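Local atomic coordinates of protein Bug27 (Bordetella pertussis, PDB entry 2QPQ), a protein that probably serves as a periplasmic solute-binding receptor of the Bug family, closing like a Venus flytrap on a small ligand. Residues N7-P18 and Q39-S50; N72-G80 and V282-S290. All coordinates share one frame; numbering follows the deposited sequence.

Contact 1 of 2, residues N7-P18 and Q39-S50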
loop_
_atom_site.group_PDB
_atom_site.type_symbol
_atom_site.label_atom_id
_atom_site.label_comp_id
_atom_site.label_asym_id
_atom_site.label_seq_id
_atom_site.Cartn_x
_atom_site.Cartn_y
_atom_site.Cartn_z
ATOM N N ASN A 7 1.075 16.247 25.444
ATOM C CA ASN A 7 1.976 16.795 26.511
ATOM C C ASN A 7 3.357 16.106 26.702
ATOM O O ASN A 7 4.150 16.457 27.611
ATOM C CB ASN A 7 1.231 16.864 27.862
ATOM C CG ASN A 7 0.833 15.486 28.412
ATOM O OD1 ASN A 7 1.453 14.455 28.123
ATOM N ND2 ASN A 7 -0.201 15.477 29.253
ATOM N N LYS A 8 3.604 15.088 25.883
ATOM C CA LYS A 8 4.903 14.472 25.735
ATOM C C LYS A 8 4.968 14.149 24.232
ATOM O O LYS A 8 3.975 14.374 23.502
ATOM C CB LYS A 8 5.022 13.203 26.609
ATOM C CG LYS A 8 4.050 12.095 26.228
ATOM C CD LYS A 8 4.040 10.953 27.228
ATOM C CE LYS A 8 3.269 9.778 26.665
ATOM N NZ LYS A 8 2.936 8.776 27.725
ATOM N N PRO A 9 6.140 13.667 23.749
ATOM C CA PRO A 9 6.244 13.296 22.337
ATOM C C PRO A 9 5.168 12.273 21.955
ATOM O O PRO A 9 4.738 11.498 22.802
ATOM C CB PRO A 9 7.622 12.644 22.244
ATOM C CG PRO A 9 8.424 13.270 23.364
ATOM C CD PRO A 9 7.419 13.489 24.470
ATOM N N LEU A 10 4.726 12.318 20.705
ATOM C CA LEU A 10 4.028 11.191 20.095
ATOM C C LEU A 10 5.077 10.173 19.640
ATOM O O LEU A 10 6.243 10.500 19.417
ATOM C CB LEU A 10 3.150 11.636 18.916
ATOM C CG LEU A 10 1.780 12.299 19.072
ATOM C CD1 LEU A 10 1.592 13.188 20.269
ATOM C CD2 LEU A 10 1.457 13.028 17.765
ATOM N N ASP A 11 4.660 8.924 19.549
ATOM C CA ASP A 11 5.535 7.851 19.106
ATOM C C ASP A 11 4.797 7.223 17.931
ATOM O O ASP A 11 3.747 6.646 18.107
ATOM C CB ASP A 11 5.695 6.855 20.246
ATOM C CG ASP A 11 6.660 5.722 19.914
ATOM O OD1 ASP A 11 7.474 5.869 18.947
ATOM O OD2 ASP A 11 6.626 4.698 20.638
ATOM N N ILE A 12 5.313 7.413 16.725
ATOM C CA ILE A 12 4.643 6.943 15.522
ATOM C C ILE A 12 5.453 5.730 15.085
ATOM O O ILE A 12 6.648 5.851 14.779
ATOM C CB ILE A 12 4.632 8.029 14.417
ATOM C CG1 ILE A 12 3.794 9.247 14.846
ATOM C CG2 ILE A 12 4.118 7.483 13.074
ATOM C CD1 ILE A 12 3.931 10.414 13.849
ATOM N N ILE A 13 4.806 4.572 15.075
ATOM C CA ILE A 13 5.514 3.317 14.787
ATOM C C ILE A 13 5.202 2.955 13.361
ATOM O O ILE A 13 4.032 2.787 12.988
ATOM C CB ILE A 13 5.096 2.161 15.755
ATOM C CG1 ILE A 13 5.306 2.515 17.259
ATOM C CG2 ILE A 13 5.810 0.857 15.344
ATOM C CD1 ILE A 13 6.702 2.947 17.611
ATOM N N VAL A 14 6.239 2.916 12.526
ATOM C CA VAL A 14 6.047 2.633 11.108
ATOM C C VAL A 14 6.217 1.130 10.838
ATOM O O VAL A 14 7.197 0.552 11.268
ATOM C CB VAL A 14 7.026 3.446 10.224
ATOM C CG1 VAL A 14 6.599 3.344 8.781
ATOM C CG2 VAL A 14 7.071 4.910 10.663
ATOM N N THR A 15 5.274 0.547 10.097
ATOM C CA THR A 15 5.181 -0.909 9.890
ATOM C C THR A 15 6.070 -1.355 8.749
ATOM O O THR A 15 6.217 -2.539 8.508
ATOM C CB THR A 15 3.735 -1.327 9.515
ATOM O OG1 THR A 15 3.247 -0.469 8.464
ATOM C CG2 THR A 15 2.809 -1.281 10.746
ATOM N N PHE A 16 6.671 -0.404 8.050
ATOM C CA PHE A 16 7.555 -0.723 6.912
ATOM C C PHE A 16 8.870 0.015 7.028
ATOM O O PHE A 16 8.969 1.018 7.749
ATOM C CB PHE A 16 6.817 -0.505 5.567
ATOM C CG PHE A 16 5.939 -1.674 5.200
ATOM C CD1 PHE A 16 4.686 -1.840 5.810
ATOM C CD2 PHE A 16 6.404 -2.675 4.357
ATOM C CE1 PHE A 16 3.897 -2.962 5.547
ATOM C CE2 PHE A 16 5.629 -3.796 4.087
ATOM C CZ PHE A 16 4.372 -3.938 4.683
ATOM N N PRO A 17 9.907 -0.489 6.336
ATOM C CA PRO A 17 11.183 0.144 6.551
ATOM C C PRO A 17 11.393 1.455 5.767
ATOM O O PRO A 17 10.625 1.763 4.852
ATOM C CB PRO A 17 12.187 -0.954 6.130
ATOM C CG PRO A 17 11.498 -1.834 5.240
ATOM C CD PRO A 17 9.996 -1.638 5.404
ATOM N N PRO A 18 12.444 2.224 6.119
ATOM C CA PRO A 18 12.775 3.383 5.272
ATOM C C PRO A 18 12.946 3.024 3.805
ATOM O O PRO A 18 13.381 1.909 3.481
ATOM C CB PRO A 18 14.093 3.860 5.854
ATOM C CG PRO A 18 13.960 3.489 7.308
ATOM C CD PRO A 18 13.381 2.104 7.252
ATOM N N GLN A 39 5.520 19.177 20.471
ATOM C CA GLN A 39 6.279 18.049 21.014
ATOM C C GLN A 39 6.734 17.219 19.812
ATOM O O GLN A 39 6.097 17.261 18.758
ATOM C CB GLN A 39 5.410 17.210 21.957
ATOM C CG GLN A 39 5.004 17.908 23.284
ATOM C CD GLN A 39 6.054 17.763 24.387
ATOM O OE1 GLN A 39 6.904 16.877 24.329
ATOM N NE2 GLN A 39 5.988 18.630 25.398
ATOM N N THR A 40 7.848 16.507 19.974
ATOM C CA THR A 40 8.423 15.696 18.915
ATOM C C THR A 40 7.484 14.544 18.640
ATOM O O THR A 40 7.095 13.818 19.568
ATOM C CB THR A 40 9.777 15.071 19.338
ATOM O OG1 THR A 40 10.613 16.059 19.961
ATOM C CG2 THR A 40 10.504 14.461 18.126
ATOM N N ALA A 41 7.078 14.398 17.387
ATOM C CA ALA A 41 6.469 13.173 16.938
ATOM C C ALA A 41 7.632 12.293 16.536
ATOM O O ALA A 41 8.126 12.391 15.395
ATOM C CB ALA A 41 5.577 13.459 15.748
ATOM N N VAL A 42 8.110 11.473 17.462
ATOM C CA VAL A 42 9.194 10.544 17.162
ATOM C C VAL A 42 8.679 9.469 16.201
ATOM O O VAL A 42 7.698 8.781 16.485
ATOM C CB VAL A 42 9.748 9.864 18.427
ATOM C CG1 VAL A 42 10.848 8.801 18.053
ATOM C CG2 VAL A 42 10.242 10.911 19.477
ATOM N N VAL A 43 9.365 9.309 15.078
ATOM C CA VAL A 43 9.006 8.292 14.101
ATOM C C VAL A 43 10.020 7.165 14.168
ATOM O O VAL A 43 11.236 7.399 14.133
ATOM C CB VAL A 43 8.927 8.904 12.689
ATOM C CG1 VAL A 43 8.778 7.825 11.591
ATOM C CG2 VAL A 43 7.799 9.944 12.637
ATOM N N GLU A 44 9.538 5.938 14.310
ATOM C CA GLU A 44 10.445 4.821 14.355
ATOM C C GLU A 44 9.925 3.654 13.511
ATOM O O GLU A 44 8.732 3.439 13.412
ATOM C CB GLU A 44 10.734 4.444 15.815
ATOM C CG GLU A 44 9.522 4.139 16.613
ATOM C CD GLU A 44 9.867 3.661 18.015
ATOM O OE1 GLU A 44 10.798 2.821 18.177
ATOM O OE2 GLU A 44 9.189 4.095 18.954
ATOM N N ASN A 45 10.814 2.947 12.839
ATOM C CA ASN A 45 10.390 1.811 12.029
ATOM C C ASN A 45 10.473 0.560 12.867
ATOM O O ASN A 45 11.494 0.316 13.492
ATOM C CB ASN A 45 11.241 1.657 10.750
ATOM C CG ASN A 45 11.249 2.913 9.912
ATOM O OD1 ASN A 45 10.405 3.102 9.021
ATOM N ND2 ASN A 45 12.171 3.787 10.205
ATOM N N ARG A 46 9.373 -0.200 12.895
ATOM C CA ARG A 46 9.346 -1.519 13.508
ATOM C C ARG A 46 8.724 -2.484 12.515
ATOM O O ARG A 46 7.566 -2.868 12.683
ATOM C CB ARG A 46 8.539 -1.465 14.829
ATOM C CG ARG A 46 9.065 -0.429 15.821
ATOM C CD ARG A 46 10.313 -0.939 16.591
ATOM N NE ARG A 46 10.380 -0.165 17.803
ATOM C CZ ARG A 46 10.383 -0.612 19.045
ATOM N NH1 ARG A 46 10.390 -1.902 19.355
ATOM N NH2 ARG A 46 10.394 0.291 19.988
ATOM N N PRO A 47 9.466 -2.845 11.437
ATOM C CA PRO A 47 8.879 -3.519 10.292
ATOM C C PRO A 47 8.789 -5.051 10.312
ATOM O O PRO A 47 8.289 -5.644 9.381
ATOM C CB PRO A 47 9.781 -3.055 9.162
ATOM C CG PRO A 47 11.114 -2.903 9.796
ATOM C CD PRO A 47 10.911 -2.599 11.224
ATOM N N GLY A 48 9.242 -5.683 11.386
ATOM C CA GLY A 48 9.245 -7.154 11.450
ATOM C C GLY A 48 7.913 -7.781 11.139
ATOM O O GLY A 48 6.859 -7.257 11.552
ATOM N N ALA A 49 7.976 -8.890 10.389
ATOM C CA ALA A 49 6.837 -9.761 10.056
ATOM C C ALA A 49 5.749 -8.943 9.364
ATOM O O ALA A 49 4.592 -8.931 9.805
ATOM C CB ALA A 49 6.272 -10.430 11.315
ATOM N N SER A 50 6.142 -8.258 8.295
ATOM C CA SER A 50 5.217 -7.456 7.469
ATOM C C SER A 50 4.432 -6.400 8.265
ATOM O O SER A 50 3.335 -6.034 7.893
ATOM C CB SER A 50 4.264 -8.379 6.699
ATOM O OG SER A 50 5.022 -9.324 5.948
HETATM O O HOH W 1 7.227 -4.625 6.996
#
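Strands 10-14 and 41-45 run parallel, their short axes 4.6 Å apart and 22° askew, and the carbonyls of L10, I12 and V14 accept from the backbone N of V42, E44 and R46, while I12 N returns a bond to V42 O at 2.8 Å. With helix 21-35 between them in sequence they form a beta-alpha-beta unit at the edge of the sheet, and strand 67-72 flanks 10-14 on its other side. On the face of L10, I12 and V14 the packing is aliphatic: CD1 of I12 touches both CB of A41 and CG2 of V43, while CG2 of V14 meets CG1 of V43 at 3.5 Å. Beta-branched isoleucine and valine suit extended strands, and L33 and A26 of the helix lie against this face. The opposite face carries D11, I13 and E44. E44 has CG between its own N and carbonyl carbon (chi1 56°), which brings the chain beside I13 and leaves OE2 only 2.5 Å from D11 OD1. R46 grips E44 side-on: NE (3.0 Å) and NH2 both reach OE1 from one face of the carboxylate, and the arginine's CG rests on I13 CG2. D11 OD2 has its own salt bridge to R61. Past the strands, a water donates to T15 O and P47 O and sits over the F16 ring, whose side chain is near a bound citrate, probably from the crystallisation liquor. The short acid-acid gap suggests that one carboxyl holds a proton and donates it to the other; their proximity would raise a pKa, whereas R46 and R61 would tend to lower it.

Contact 2 of 2, residues N72-G80 and V282-S290; sequences NSSFAVNPG and VETDIDRFS
F289 lays CB and one edge of its ring, CG to CE2, against segment 72-80. Its CB lies 3.8 Å from the carbonyl oxygen A76 O; CG then faces CG2 of V77. Further out, CD2 touches both V77 CG2, at 3.6 Å, and the backbone carbon A76 C, which sits at the ring edge and in its plane. CE2 still touches V77 CG2 and A76 CB, and has S73 O at 4.0 Å. At the tip, CZ has a water 3.5 Å away, in the ring plane. With CG beside its backbone N (chi1 -69°), F289 turns its ring edge toward A76 and V77, and a thin aromatic edge suits the narrow space beside the backbone; the side chains of V77 and F289 cross at about a right angle. A76 is the complementary small residue: its CB is a knob in the hole formed by V282, D285, I286 and F289, and the axes of the short segments approach to 7.7 Å and cross at -46°. This knobs-into-holes packing joins the helix that follows strand 67-72 to the long helix 275-296 near the C-terminus, some two hundred residues later. At one end, the edge of F75 receives CG1 of V282. I286 CA points its hydrogen almost straight at A76 O, 3.5 Å away. G80, with no side chain, has S290 OG 3.4 Å from its CA. The water at the F289 tip accepts from S73 OG and donates to D285 OD2, two side chains also bonded to W229; another takes a weak bond from G80 N, donates to A76 O and is hydrogen-bonded to S290 OG at 2.8 Å.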
loop_
_atom_site.group_PDB
_atom_site.type_symbol
_atom_site.label_atom_id
_atom_site.label_comp_id
_atom_site.label_asym_id
_atom_site.label_seq_id
_atom_site.Cartn_x
_atom_site.Cartn_y
_atom_site.Cartn_z
ATOM N N ASN A 72 -0.041 0.689 5.857
ATOM C CA ASN A 72 -0.627 0.702 4.540
ATOM C C ASN A 72 -1.548 -0.514 4.403
ATOM O O ASN A 72 -1.748 -1.258 5.367
ATOM C CB ASN A 72 0.451 0.760 3.451
ATOM C CG ASN A 72 1.407 -0.418 3.510
ATOM O OD1 ASN A 72 2.596 -0.253 3.787
ATOM N ND2 ASN A 72 0.909 -1.586 3.235
ATOM N N SER A 73 -2.125 -0.694 3.224
ATOM C CA SER A 73 -3.030 -1.825 2.939
ATOM C C SER A 73 -2.535 -3.202 3.390
ATOM O O SER A 73 -3.349 -4.048 3.748
ATOM C CB SER A 73 -3.389 -1.843 1.452
ATOM O OG SER A 73 -4.202 -0.734 1.183
ATOM N N SER A 74 -1.217 -3.403 3.403
ATOM C CA SER A 74 -0.601 -4.608 3.964
ATOM C C SER A 74 -1.221 -4.987 5.303
ATOM O O SER A 74 -1.439 -6.157 5.578
ATOM C CB SER A 74 0.911 -4.408 4.164
ATOM O OG SER A 74 1.622 -4.256 2.922
ATOM N N PHE A 75 -1.502 -3.990 6.146
ATOM C CA PHE A 75 -2.164 -4.244 7.432
ATOM C C PHE A 75 -3.459 -5.056 7.233
ATOM O O PHE A 75 -3.799 -5.944 8.043
ATOM C CB PHE A 75 -2.442 -2.908 8.163
ATOM C CG PHE A 75 -3.166 -3.069 9.485
ATOM C CD1 PHE A 75 -2.440 -3.169 10.678
ATOM C CD2 PHE A 75 -4.570 -3.156 9.532
ATOM C CE1 PHE A 75 -3.116 -3.308 11.943
ATOM C CE2 PHE A 75 -5.252 -3.341 10.791
ATOM C CZ PHE A 75 -4.483 -3.367 11.990
ATOM N N ALA A 76 -4.220 -4.728 6.195
ATOM C CA ALA A 76 -5.477 -5.459 5.932
ATOM C C ALA A 76 -5.244 -6.823 5.280
ATOM O O ALA A 76 -6.135 -7.677 5.309
ATOM C CB ALA A 76 -6.447 -4.615 5.114
ATOM N N VAL A 77 -4.068 -7.016 4.664
ATOM C CA VAL A 77 -3.721 -8.307 4.057
ATOM C C VAL A 77 -3.282 -9.323 5.103
ATOM O O VAL A 77 -3.558 -10.533 4.993
ATOM C CB VAL A 77 -2.581 -8.172 2.999
ATOM C CG1 VAL A 77 -2.224 -9.549 2.394
ATOM C CG2 VAL A 77 -2.987 -7.206 1.882
ATOM N N ASN A 78 -2.609 -8.832 6.127
ATOM C CA ASN A 78 -1.985 -9.714 7.107
ATOM C C ASN A 78 -2.880 -10.717 7.832
ATOM O O ASN A 78 -2.434 -11.854 8.058
ATOM C CB ASN A 78 -1.151 -8.898 8.107
ATOM C CG ASN A 78 0.138 -8.349 7.507
ATOM O OD1 ASN A 78 0.811 -7.535 8.125
ATOM N ND2 ASN A 78 0.483 -8.790 6.330
ATOM N N PRO A 79 -4.115 -10.322 8.233
ATOM C CA PRO A 79 -4.931 -11.289 8.940
ATOM C C PRO A 79 -5.204 -12.559 8.118
ATOM O O PRO A 79 -5.277 -13.618 8.711
ATOM C CB PRO A 79 -6.219 -10.496 9.272
ATOM C CG PRO A 79 -5.716 -9.038 9.308
ATOM C CD PRO A 79 -4.804 -9.018 8.144
ATOM N N GLY A 80 -5.307 -12.451 6.785
ATOM C CA GLY A 80 -5.593 -13.612 5.946
ATOM C C GLY A 80 -4.379 -14.489 5.668
ATOM O O GLY A 80 -4.542 -15.667 5.364
ATOM N N VAL A 282 -10.605 -0.154 6.544
ATOM C CA VAL A 282 -9.697 -1.174 7.122
ATOM C C VAL A 282 -10.465 -2.498 7.248
ATOM O O VAL A 282 -9.991 -3.537 6.808
ATOM C CB VAL A 282 -9.096 -0.755 8.510
ATOM C CG1 VAL A 282 -8.339 -1.939 9.212
ATOM C CG2 VAL A 282 -8.181 0.447 8.377
ATOM N N GLU A 283 -11.648 -2.457 7.839
ATOM C CA GLU A 283 -12.418 -3.703 8.089
ATOM C C GLU A 283 -12.918 -4.351 6.797
ATOM O O GLU A 283 -12.872 -5.558 6.631
ATOM C CB GLU A 283 -13.568 -3.405 9.082
ATOM C CG GLU A 283 -12.998 -3.091 10.466
ATOM C CD GLU A 283 -14.066 -2.907 11.550
ATOM O OE1 GLU A 283 -15.145 -3.524 11.397
ATOM O OE2 GLU A 283 -13.799 -2.191 12.555
ATOM N N THR A 284 -13.389 -3.522 5.875
ATOM C CA THR A 284 -13.825 -3.987 4.561
ATOM C C THR A 284 -12.677 -4.658 3.788
ATOM O O THR A 284 -12.881 -5.686 3.160
ATOM C CB THR A 284 -14.369 -2.822 3.741
ATOM O OG1 THR A 284 -15.551 -2.337 4.390
ATOM C CG2 THR A 284 -14.691 -3.262 2.312
ATOM N N ASP A 285 -11.475 -4.082 3.863
ATOM C CA ASP A 285 -10.339 -4.617 3.111
ATOM C C ASP A 285 -9.813 -5.882 3.782
ATOM O O ASP A 285 -9.359 -6.798 3.125
ATOM C CB ASP A 285 -9.248 -3.564 2.939
ATOM C CG ASP A 285 -9.504 -2.642 1.736
ATOM O OD1 ASP A 285 -10.508 -2.851 1.001
ATOM O OD2 ASP A 285 -8.693 -1.728 1.497
ATOM N N ILE A 286 -9.889 -5.931 5.099
ATOM C CA ILE A 286 -9.527 -7.148 5.797
ATOM C C ILE A 286 -10.383 -8.274 5.248
ATOM O O ILE A 286 -9.852 -9.333 4.877
ATOM C CB ILE A 286 -9.715 -7.008 7.322
ATOM C CG1 ILE A 286 -8.563 -6.159 7.902
ATOM C CG2 ILE A 286 -9.735 -8.431 7.981
ATOM C CD1 ILE A 286 -8.691 -5.819 9.378
ATOM N N ASP A 287 -11.696 -8.038 5.175
ATOM C CA ASP A 287 -12.645 -9.069 4.715
ATOM C C ASP A 287 -12.367 -9.460 3.268
ATOM O O ASP A 287 -12.334 -10.619 2.924
ATOM C CB ASP A 287 -14.085 -8.559 4.881
ATOM C CG ASP A 287 -14.519 -8.458 6.359
ATOM O OD1 ASP A 287 -13.843 -9.025 7.268
ATOM O OD2 ASP A 287 -15.573 -7.818 6.602
ATOM N N ARG A 288 -12.152 -8.465 2.429
ATOM C CA ARG A 288 -11.946 -8.680 1.010
ATOM C C ARG A 288 -10.624 -9.416 0.725
ATOM O O ARG A 288 -10.572 -10.355 -0.085
ATOM C CB ARG A 288 -12.006 -7.319 0.328
ATOM C CG ARG A 288 -11.446 -7.251 -1.041
ATOM C CD ARG A 288 -11.029 -5.823 -1.260
ATOM N NE ARG A 288 -10.680 -5.669 -2.659
ATOM C CZ ARG A 288 -9.969 -4.670 -3.138
ATOM N NH1 ARG A 288 -9.478 -3.734 -2.324
ATOM N NH2 ARG A 288 -9.759 -4.634 -4.432
ATOM N N PHE A 289 -9.560 -8.999 1.410
ATOM C CA PHE A 289 -8.247 -9.600 1.167
ATOM C C PHE A 289 -8.241 -11.001 1.708
ATOM O O PHE A 289 -7.648 -11.893 1.114
ATOM C CB PHE A 289 -7.121 -8.767 1.815
ATOM C CG PHE A 289 -6.912 -7.439 1.142
ATOM C CD1 PHE A 289 -7.194 -7.300 -0.220
ATOM C CD2 PHE A 289 -6.443 -6.330 1.849
ATOM C CE1 PHE A 289 -7.025 -6.096 -0.860
ATOM C CE2 PHE A 289 -6.219 -5.082 1.182
ATOM C CZ PHE A 289 -6.528 -4.971 -0.155
ATOM N N SER A 290 -8.934 -11.211 2.829
ATOM C CA SER A 290 -8.959 -12.555 3.436
ATOM C C SER A 290 -9.630 -13.538 2.495
ATOM O O SER A 290 -9.202 -14.700 2.382
ATOM C CB SER A 290 -9.666 -12.526 4.792
ATOM O OG SER A 290 -8.685 -12.197 5.763
HETATM O O HOH W 2 -6.209 -1.529 -0.177
HETATM O O HOH W 3 -6.707 -10.263 5.331
HETATM O O HOH W 4 -6.962 -16.043 3.904
#

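How the contacts relate
Contact 1 lies toward the outside of the chain, its centre about 17 Å from the centre of the chain, and mixes buried aliphatic residues with exposed ends; contact 2, its centre about 11 Å from the centre of the chain, has no exposed residue among those that touch. Their chemistry follows: the strand pair rests on direct backbone bonds and a charged cluster on one face, the helix pair on hydrocarbon packing with waters at its margins. Contact 1 joins neighbours within one beta-alpha-beta unit, contact 2 elements far apart in sequence. Strand 67-72 connects them, pairing with strand 10-14 and leading into helix 74-81. They touch directly where F16 packs against N72 and S74.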